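Diphthine synthase (Aeropyrum pernix, PDB 1WDE) probably uses S-adenosyl-L-methionine to trimethylate the amino group of a modified histidine in translation elongation factor 2, forming diphthine, the second step of diphthamide biosynthesis. Local coordinates at residues G139-P144 with I153-R158; E39-P44 with T98-L103; A129-F134 with E258-A263. All blocks are in the same frame, centred on the assembly; numbering follows the deposited sequence.

Contact 1: residues G139-P144 with I153-R158; sequences GTVTLP and ISVARR
Val155 and Arg158, one turn apart on the helix, lean on Val141 of the strand from the same helical face. The unit is a beta-alpha-beta crossover: strand 137-143 leads into helix 153-165 and then into the neighbouring parallel strand 168-173. Within these segments helix and strand run nearly antiparallel, at 149° and with axes 8.8 Å apart at closest approach.

Arg158 can be followed outward. Its CB lies 3.9 Å from Val141 CG1, where the two side chains slide past each other in opposite directions. The chain then bends at chi3 (61°), bringing the guanidinium beside the backbone of residues 139-140. NH1 reaches Thr140 O at 2.9 Å, but the N-H...O angle of 127° makes this a weak hydrogen bond. NH2 sits beside Gly139, 3.7 Å from its CA. The guanidinium meets these atoms obliquely.

Val155 forms the apolar half. Its CG1 touches both Val141 CB and Leu143 CD2, 4.0 Å from each, while CG2 rests 3.9 Å from Thr142 O. The side chain of Leu143 crosses that of Val155 at about a right angle; it also touches Leu191 of helix 184-202 and comes within about 4 Å of the side chain of Leu173, which by similarity helps bind S-adenosyl-L-methionine.

Chemically, the contact is shared between valine-leucine packing and the arginine, whose methylene root packs on Val141 while its tip adds one weak N-H bond to Thr140 O at the exposed margin.

Contact 2: residues E39-P44 with T98-L103; sequences ESYTMP and TTHSSL
A histidine-carboxylate hydrogen bond joins His100 to Glu39, across the segments that lead into helix 100-109 and out of strand 35-39. His100 NE2 points at Glu39 OE1 over 2.6 Å, almost straight at 174°. The oxygen lies at the ring's edge in its plane, yet the nitrogen stands 43° out of the carboxylate plane, the two flat groups being turned steeply against each other.

Glu39 reaches this position by a bend at chi2 (87°), which turns the carboxylate toward the backbone of its own loop. There Thr42 OG1 donates to the syn lone pair of Glu39 OE1 at 2.6 Å, and Thr42 N donates to that of OE2 at 3.2 Å. Thr90 OG1, on strand 85-90, is also hydrogen-bonded to OE1. Without this carboxylate, as with an alanine here, His100 NE2 and Thr42 OG1 would probably lose their shared acceptor and the imidazole would be freer to turn.

In this tetrapyrrole-methylase fold, strands 35-39 and 85-90 are neighbours in the parallel sheet, and the contact joins the connections that leave their C-terminal ends. The second connection carries Asp93 and Val96, which by similarity bind S-adenosyl-L-methionine.

Beside the carboxylate, Thr42 CB meets Thr98 CG2 at 3.9 Å, the two side chains crossing at a slant. Thr98 OG1 bonds to Pro94 O and accepts from His100 N at 3.2 Å, an ST turn that sets the backbone from which the imidazole projects. Tyr41 OH lies at the ring's edge, 3.7 Å from His100 CE1, and a water bridges Tyr41 OH (3.2 Å) to Thr99 OG1 (2.9 Å).

Contact 3: residues A129-F134 with E258-A263; sequences ATMLSF and EWLLAA
The loop that follows helix 122-130 packs against helix 255-264 through Met131 and Leu132, which meet Leu260 and Leu261. An ST turn shapes the exit from the first helix: Thr130 OG1 accepts from Leu132 N at 3.2 Å and 168°, and the same oxygen is hydrogen-bonded to Arg127 O. Met131, the first residue to leave helical geometry, has a positive phi of 65°. Residues 130-132 all touch the helix, and 284 Å² is buried over both sides.

Met131 is a selenomethionine, and its chain, bent at chi3, curls over the helix backbone. Its terminal CE falls unusually near Leu260 O, so the exact placing of this methyl is doubtful. As modelled, CE lies 4.1 Å from Leu260 CB and 4.2 Å from Ala263 CB, spanning positions one turn apart. Leu260 meets the loop backbone as well, its CD1 lying 3.3 Å from Met131 O.

On the inner side, Leu132 and Leu261 cross at a slant, with Leu132 CD2 4.1 Å from Leu261 CB. Both are buried: Leu261 also touches Val214 and Tyr228 of the mixed sheet, while Leu132 touches Phe137. The contact thus fastens a late helix to the link between helix 122-130 and strand 137-143, over one part of that sheet. Just beyond, Ser133 N is hydrogen-bonded to Glu257 OE2, a polar tie between the same two elements.

Leu261 CG is anti to the backbone N (chi1 180°), an orientation that carries its CD1 to 3.6 Å from Thr130 O.

In the fold
Contact 2 lies beside the parallel sheet; contact 1 uses an edge strand of the mixed sheet, and contact 3 packs against that sheet. Contacts 1 and 2 have centres 19 Å apart and nearest atoms about 8 Å apart. Both border the S-adenosyl-L-methionine site inferred by similarity: the side chain of Thr98 is about 6 Å from that of Val96, and the side chain of Thr140 about 7 Å from that of Val96. Contact 3 is more remote, with the side chain of Thr130 about 11 Å from Gly122 and its centre 29 Å from that of contact 2, across the chain's centre. A short connection leads from residues 129-134 to residues 139-144.

Contact 1: residues G139-P144 with I153-R158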
loop_
_atom_site.group_PDB
_atom_site.type_symbol
_atom_site.label_atom_id
_atom_site.label_comp_id
_atom_site.label_asym_id
_atom_site.label_seq_id
_atom_site.Cartn_x
_atom_site.Cartn_y
_atom_site.Cartn_z
ATOM N N GLY A 139 -9.632 -1.202 6.582
ATOM C CA GLY A 139 -9.140 -0.037 5.859
ATOM C C GLY A 139 -7.616 0.045 5.773
ATOM O O GLY A 139 -6.890 -0.542 6.594
ATOM N N THR A 140 -7.128 0.745 4.753
ATOM C CA THR A 140 -5.694 0.917 4.545
ATOM C C THR A 140 -5.364 2.403 4.658
ATOM O O THR A 140 -6.105 3.239 4.147
ATOM C CB THR A 140 -5.260 0.409 3.138
ATOM O OG1 THR A 140 -5.492 -1.003 3.043
ATOM C CG2 THR A 140 -3.757 0.689 2.893
ATOM N N VAL A 141 -4.262 2.738 5.321
ATOM C CA VAL A 141 -3.859 4.143 5.463
ATOM C C VAL A 141 -2.422 4.277 4.952
ATOM O O VAL A 141 -1.744 3.274 4.745
ATOM C CB VAL A 141 -3.889 4.589 6.936
ATOM C CG1 VAL A 141 -5.291 4.382 7.521
ATOM C CG2 VAL A 141 -2.859 3.792 7.733
ATOM N N THR A 142 -1.972 5.503 4.718
ATOM C CA THR A 142 -0.593 5.704 4.273
ATOM C C THR A 142 0.072 6.596 5.322
ATOM O O THR A 142 -0.481 7.623 5.686
ATOM C CB THR A 142 -0.524 6.400 2.897
ATOM O OG1 THR A 142 -1.220 5.603 1.933
ATOM C CG2 THR A 142 0.963 6.538 2.435
ATOM N N LEU A 143 1.236 6.199 5.831
ATOM C CA LEU A 143 1.916 7.017 6.840
ATOM C C LEU A 143 2.775 8.019 6.065
ATOM O O LEU A 143 3.718 7.638 5.371
ATOM C CB LEU A 143 2.766 6.127 7.757
ATOM C CG LEU A 143 1.999 4.961 8.405
ATOM C CD1 LEU A 143 2.920 4.205 9.359
ATOM C CD2 LEU A 143 0.759 5.502 9.139
ATOM N N PRO A 144 2.438 9.315 6.162
ATOM C CA PRO A 144 3.159 10.387 5.465
ATOM C C PRO A 144 4.575 10.634 5.952
ATOM O O PRO A 144 4.890 10.438 7.130
ATOM C CB PRO A 144 2.262 11.603 5.696
ATOM C CG PRO A 144 1.744 11.353 7.103
ATOM C CD PRO A 144 1.410 9.871 7.068
ATOM N N ILE A 153 -3.374 13.075 11.912
ATOM C CA ILE A 153 -4.411 12.845 12.919
ATOM C C ILE A 153 -5.592 12.030 12.362
ATOM O O ILE A 153 -6.090 11.104 13.005
ATOM C CB ILE A 153 -4.918 14.191 13.500
ATOM C CG1 ILE A 153 -3.772 14.891 14.234
ATOM C CG2 ILE A 153 -6.052 13.952 14.474
ATOM C CD1 ILE A 153 -4.163 16.224 14.855
ATOM N N SER A 154 -6.048 12.366 11.165
ATOM C CA SER A 154 -7.155 11.612 10.600
ATOM C C SER A 154 -6.688 10.174 10.353
ATOM O O SER A 154 -7.481 9.242 10.427
ATOM C CB SER A 154 -7.629 12.254 9.303
ATOM O OG SER A 154 -6.614 12.178 8.328
ATOM N N VAL A 155 -5.394 9.994 10.083
ATOM C CA VAL A 155 -4.861 8.658 9.846
ATOM C C VAL A 155 -4.915 7.793 11.107
ATOM O O VAL A 155 -5.275 6.610 11.033
ATOM C CB VAL A 155 -3.419 8.720 9.320
ATOM C CG1 VAL A 155 -2.723 7.371 9.523
ATOM C CG2 VAL A 155 -3.449 9.071 7.841
ATOM N N ALA A 156 -4.570 8.378 12.258
ATOM C CA ALA A 156 -4.606 7.642 13.524
ATOM C C ALA A 156 -6.048 7.204 13.765
ATOM O O ALA A 156 -6.306 6.045 14.070
ATOM C CB ALA A 156 -4.104 8.524 14.688
ATOM N N ARG A 157 -6.991 8.132 13.619
ATOM C CA ARG A 157 -8.400 7.790 13.804
ATOM C C ARG A 157 -8.864 6.615 12.932
ATOM O O ARG A 157 -9.597 5.761 13.406
ATOM C CB ARG A 157 -9.295 9.000 13.529
ATOM C CG ARG A 157 -10.794 8.677 13.521
ATOM C CD ARG A 157 -11.608 9.956 13.629
ATOM N NE ARG A 157 -13.046 9.733 13.553
ATOM C CZ ARG A 157 -13.733 9.640 12.418
ATOM N NH1 ARG A 157 -13.116 9.742 11.246
ATOM N NH2 ARG A 157 -15.049 9.483 12.456
ATOM N N ARG A 158 -8.458 6.563 11.662
ATOM C CA ARG A 158 -8.916 5.455 10.826
ATOM C C ARG A 158 -8.395 4.130 11.379
ATOM O O ARG A 158 -9.041 3.077 11.260
ATOM C CB ARG A 158 -8.496 5.652 9.362
ATOM C CG ARG A 158 -9.210 6.814 8.667
ATOM C CD ARG A 158 -9.160 6.654 7.138
ATOM N NE ARG A 158 -9.826 5.419 6.701
ATOM C CZ ARG A 158 -9.404 4.651 5.691
ATOM N NH1 ARG A 158 -8.320 4.986 4.997
ATOM N NH2 ARG A 158 -10.038 3.521 5.396
#

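Contact 2: residues E39-P44 with T98-L103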
loop_
_atom_site.group_PDB
_atom_site.type_symbol
_atom_site.label_atom_id
_atom_site.label_comp_id
_atom_site.label_asym_id
_atom_site.label_seq_id
_atom_site.Cartn_x
_atom_site.Cartn_y
_atom_site.Cartn_z
ATOM N N GLU A 39 4.922 4.186 -15.452
ATOM C CA GLU A 39 5.080 5.075 -14.316
ATOM C C GLU A 39 5.647 4.278 -13.154
ATOM O O GLU A 39 5.134 3.222 -12.791
ATOM C CB GLU A 39 3.740 5.756 -13.961
ATOM C CG GLU A 39 2.623 4.859 -13.463
ATOM C CD GLU A 39 2.685 4.631 -11.962
ATOM O OE1 GLU A 39 1.740 4.020 -11.413
ATOM O OE2 GLU A 39 3.675 5.064 -11.329
ATOM N N SER A 40 6.738 4.781 -12.594
ATOM C CA SER A 40 7.398 4.108 -11.494
ATOM C C SER A 40 7.444 4.964 -10.247
ATOM O O SER A 40 8.299 4.768 -9.388
ATOM C CB SER A 40 8.810 3.720 -11.925
ATOM O OG SER A 40 9.307 4.653 -12.866
ATOM N N TYR A 41 6.514 5.911 -10.145
ATOM C CA TYR A 41 6.457 6.801 -8.993
ATOM C C TYR A 41 5.448 6.391 -7.911
ATOM O O TYR A 41 5.566 6.826 -6.763
ATOM C CB TYR A 41 6.163 8.232 -9.460
ATOM C CG TYR A 41 4.790 8.438 -10.058
ATOM C CD1 TYR A 41 3.666 8.582 -9.245
ATOM C CD2 TYR A 41 4.616 8.507 -11.438
ATOM C CE1 TYR A 41 2.395 8.799 -9.794
ATOM C CE2 TYR A 41 3.353 8.721 -12.000
ATOM C CZ TYR A 41 2.247 8.868 -11.172
ATOM O OH TYR A 41 1.003 9.106 -11.720
ATOM N N THR A 42 4.457 5.573 -8.268
ATOM C CA THR A 42 3.454 5.130 -7.292
ATOM C C THR A 42 3.965 3.982 -6.432
ATOM O O THR A 42 3.304 3.579 -5.474
ATOM C CB THR A 42 2.132 4.645 -7.970
ATOM O OG1 THR A 42 2.426 3.618 -8.927
ATOM C CG2 THR A 42 1.410 5.804 -8.661
HETATM N N MSE A 43 5.143 3.465 -6.769
HETATM C CA MSE A 43 5.726 2.340 -6.040
HETATM C C MSE A 43 7.243 2.512 -5.813
HETATM O O MSE A 43 8.003 2.733 -6.757
HETATM C CB MSE A 43 5.455 1.037 -6.816
HETATM C CG MSE A 43 4.482 0.022 -6.160
HETATM SE SE MSE A 43 2.587 0.481 -5.875
HETATM C CE MSE A 43 2.429 -0.038 -4.019
ATOM N N PRO A 44 7.699 2.407 -4.551
ATOM C CA PRO A 44 9.130 2.553 -4.250
ATOM C C PRO A 44 9.963 1.362 -4.739
ATOM O O PRO A 44 9.453 0.249 -4.853
ATOM C CB PRO A 44 9.144 2.687 -2.727
ATOM C CG PRO A 44 8.005 1.819 -2.317
ATOM C CD PRO A 44 6.924 2.193 -3.315
ATOM N N THR A 98 -3.278 3.799 -5.795
ATOM C CA THR A 98 -2.846 4.778 -6.799
ATOM C C THR A 98 -4.144 5.467 -7.181
ATOM O O THR A 98 -5.216 4.996 -6.808
ATOM C CB THR A 98 -2.268 4.129 -8.065
ATOM O OG1 THR A 98 -3.344 3.660 -8.885
ATOM C CG2 THR A 98 -1.361 2.957 -7.707
ATOM N N THR A 99 -4.076 6.584 -7.891
ATOM C CA THR A 99 -5.309 7.245 -8.299
ATOM C C THR A 99 -5.604 7.035 -9.795
ATOM O O THR A 99 -6.346 7.814 -10.394
ATOM C CB THR A 99 -5.270 8.764 -8.007
ATOM O OG1 THR A 99 -4.059 9.316 -8.537
ATOM C CG2 THR A 99 -5.360 9.030 -6.510
ATOM N N HIS A 100 -5.046 5.976 -10.383
ATOM C CA HIS A 100 -5.265 5.684 -11.802
ATOM C C HIS A 100 -6.723 5.393 -12.201
ATOM O O HIS A 100 -7.040 5.349 -13.391
ATOM C CB HIS A 100 -4.365 4.530 -12.254
ATOM C CG HIS A 100 -2.902 4.824 -12.124
ATOM N ND1 HIS A 100 -2.401 6.111 -12.088
ATOM C CD2 HIS A 100 -1.832 4.003 -11.994
ATOM C CE1 HIS A 100 -1.090 6.069 -11.934
ATOM N NE2 HIS A 100 -0.720 4.803 -11.874
ATOM N N SER A 101 -7.608 5.181 -11.229
ATOM C CA SER A 101 -9.016 4.943 -11.555
ATOM C C SER A 101 -9.612 6.240 -12.143
ATOM O O SER A 101 -10.586 6.202 -12.896
ATOM C CB SER A 101 -9.805 4.518 -10.309
ATOM O OG SER A 101 -9.585 5.401 -9.222
ATOM N N SER A 102 -9.021 7.383 -11.788
ATOM C CA SER A 102 -9.482 8.666 -12.308
ATOM C C SER A 102 -9.143 8.718 -13.791
ATOM O O SER A 102 -9.937 9.187 -14.598
ATOM C CB SER A 102 -8.812 9.832 -11.578
ATOM O OG SER A 102 -9.329 9.981 -10.266
ATOM N N LEU A 103 -7.968 8.217 -14.155
ATOM C CA LEU A 103 -7.583 8.203 -15.558
ATOM C C LEU A 103 -8.599 7.348 -16.326
ATOM O O LEU A 103 -9.088 7.744 -17.379
ATOM C CB LEU A 103 -6.180 7.610 -15.732
ATOM C CG LEU A 103 -5.304 8.143 -16.872
ATOM C CD1 LEU A 103 -4.065 7.277 -16.980
ATOM C CD2 LEU A 103 -6.062 8.131 -18.197
HETATM O O HOH W 1 -1.434 9.592 -9.754
#

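Contact 3: residues A129-F134 with E258-A263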
loop_
_atom_site.group_PDB
_atom_site.type_symbol
_atom_site.label_atom_id
_atom_site.label_comp_id
_atom_site.label_asym_id
_atom_site.label_seq_id
_atom_site.Cartn_x
_atom_site.Cartn_y
_atom_site.Cartn_z
ATOM N N ALA A 129 1.553 -12.792 3.151
ATOM C CA ALA A 129 2.704 -13.379 3.849
ATOM C C ALA A 129 2.542 -13.447 5.373
ATOM O O ALA A 129 3.132 -14.313 6.001
ATOM C CB ALA A 129 3.992 -12.607 3.494
ATOM N N THR A 130 1.762 -12.530 5.962
ATOM C CA THR A 130 1.530 -12.506 7.422
ATOM C C THR A 130 0.682 -13.682 7.863
ATOM O O THR A 130 0.685 -14.067 9.036
ATOM C CB THR A 130 0.767 -11.228 7.888
ATOM O OG1 THR A 130 -0.589 -11.306 7.438
ATOM C CG2 THR A 130 1.415 -9.923 7.329
HETATM N N MSE A 131 -0.070 -14.207 6.905
HETATM C CA MSE A 131 -0.989 -15.314 7.069
HETATM C C MSE A 131 -2.173 -15.027 7.985
HETATM O O MSE A 131 -2.859 -15.944 8.436
HETATM C CB MSE A 131 -0.227 -16.556 7.505
HETATM C CG MSE A 131 0.826 -16.931 6.498
HETATM SE SE MSE A 131 1.350 -18.775 6.615
HETATM C CE MSE A 131 1.302 -19.074 8.530
ATOM N N LEU A 132 -2.418 -13.744 8.239
ATOM C CA LEU A 132 -3.560 -13.333 9.056
ATOM C C LEU A 132 -4.815 -13.560 8.205
ATOM O O LEU A 132 -4.738 -13.661 6.966
ATOM C CB LEU A 132 -3.446 -11.854 9.448
ATOM C CG LEU A 132 -2.343 -11.595 10.498
ATOM C CD1 LEU A 132 -2.221 -10.119 10.752
ATOM C CD2 LEU A 132 -2.661 -12.338 11.807
ATOM N N SER A 133 -5.969 -13.626 8.853
ATOM C CA SER A 133 -7.204 -13.884 8.107
ATOM C C SER A 133 -7.539 -12.797 7.098
ATOM O O SER A 133 -7.679 -11.620 7.441
ATOM C CB SER A 133 -8.366 -14.078 9.076
ATOM O OG SER A 133 -9.598 -14.135 8.389
ATOM N N PHE A 134 -7.650 -13.202 5.842
ATOM C CA PHE A 134 -7.983 -12.278 4.759
ATOM C C PHE A 134 -9.260 -11.508 5.089
ATOM O O PHE A 134 -9.324 -10.297 4.900
ATOM C CB PHE A 134 -8.189 -13.060 3.446
ATOM C CG PHE A 134 -8.851 -12.260 2.364
ATOM C CD1 PHE A 134 -10.205 -12.418 2.092
ATOM C CD2 PHE A 134 -8.137 -11.304 1.659
ATOM C CE1 PHE A 134 -10.840 -11.616 1.128
ATOM C CE2 PHE A 134 -8.761 -10.502 0.699
ATOM C CZ PHE A 134 -10.115 -10.661 0.439
ATOM N N GLU A 258 -2.908 -16.162 15.974
ATOM C CA GLU A 258 -1.670 -16.059 16.747
ATOM C C GLU A 258 -0.743 -17.190 16.325
ATOM O O GLU A 258 0.476 -17.015 16.208
ATOM C CB GLU A 258 -1.954 -16.186 18.255
ATOM C CG GLU A 258 -2.574 -14.932 18.855
ATOM C CD GLU A 258 -2.889 -15.053 20.350
ATOM O OE1 GLU A 258 -3.279 -14.025 20.950
ATOM O OE2 GLU A 258 -2.758 -16.162 20.919
ATOM N N TRP A 259 -1.333 -18.359 16.101
ATOM C CA TRP A 259 -0.569 -19.528 15.688
ATOM C C TRP A 259 -0.032 -19.307 14.274
ATOM O O TRP A 259 1.146 -19.560 14.020
ATOM C CB TRP A 259 -1.468 -20.763 15.772
ATOM C CG TRP A 259 -0.930 -22.037 15.184
ATOM C CD1 TRP A 259 0.150 -22.763 15.611
ATOM C CD2 TRP A 259 -1.469 -22.743 14.058
ATOM N NE1 TRP A 259 0.318 -23.882 14.817
ATOM C CE2 TRP A 259 -0.663 -23.891 13.856
ATOM C CE3 TRP A 259 -2.553 -22.517 13.198
ATOM C CZ2 TRP A 259 -0.912 -24.807 12.826
ATOM C CZ3 TRP A 259 -2.799 -23.430 12.174
ATOM C CH2 TRP A 259 -1.980 -24.561 11.998
ATOM N N LEU A 260 -0.888 -18.829 13.368
ATOM C CA LEU A 260 -0.499 -18.563 11.975
ATOM C C LEU A 260 0.575 -17.484 11.884
ATOM O O LEU A 260 1.569 -17.666 11.185
ATOM C CB LEU A 260 -1.713 -18.117 11.143
ATOM C CG LEU A 260 -2.849 -19.135 10.967
ATOM C CD1 LEU A 260 -4.053 -18.484 10.257
ATOM C CD2 LEU A 260 -2.326 -20.321 10.175
ATOM N N LEU A 261 0.365 -16.359 12.575
ATOM C CA LEU A 261 1.320 -15.240 12.577
ATOM C C LEU A 261 2.662 -15.622 13.217
ATOM O O LEU A 261 3.727 -15.183 12.770
ATOM C CB LEU A 261 0.738 -14.020 13.311
ATOM C CG LEU A 261 1.676 -12.805 13.359
ATOM C CD1 LEU A 261 1.953 -12.343 11.942
ATOM C CD2 LEU A 261 1.056 -11.661 14.169
ATOM N N ALA A 262 2.613 -16.427 14.272
ATOM C CA ALA A 262 3.839 -16.867 14.932
ATOM C C ALA A 262 4.654 -17.698 13.929
ATOM O O ALA A 262 5.860 -17.544 13.824
ATOM C CB ALA A 262 3.502 -17.719 16.183
ATOM N N ALA A 263 3.999 -18.588 13.193
ATOM C CA ALA A 263 4.714 -19.401 12.201
ATOM C C ALA A 263 5.298 -18.539 11.070
ATOM O O ALA A 263 6.452 -18.729 10.648
ATOM C CB ALA A 263 3.783 -20.457 11.627
#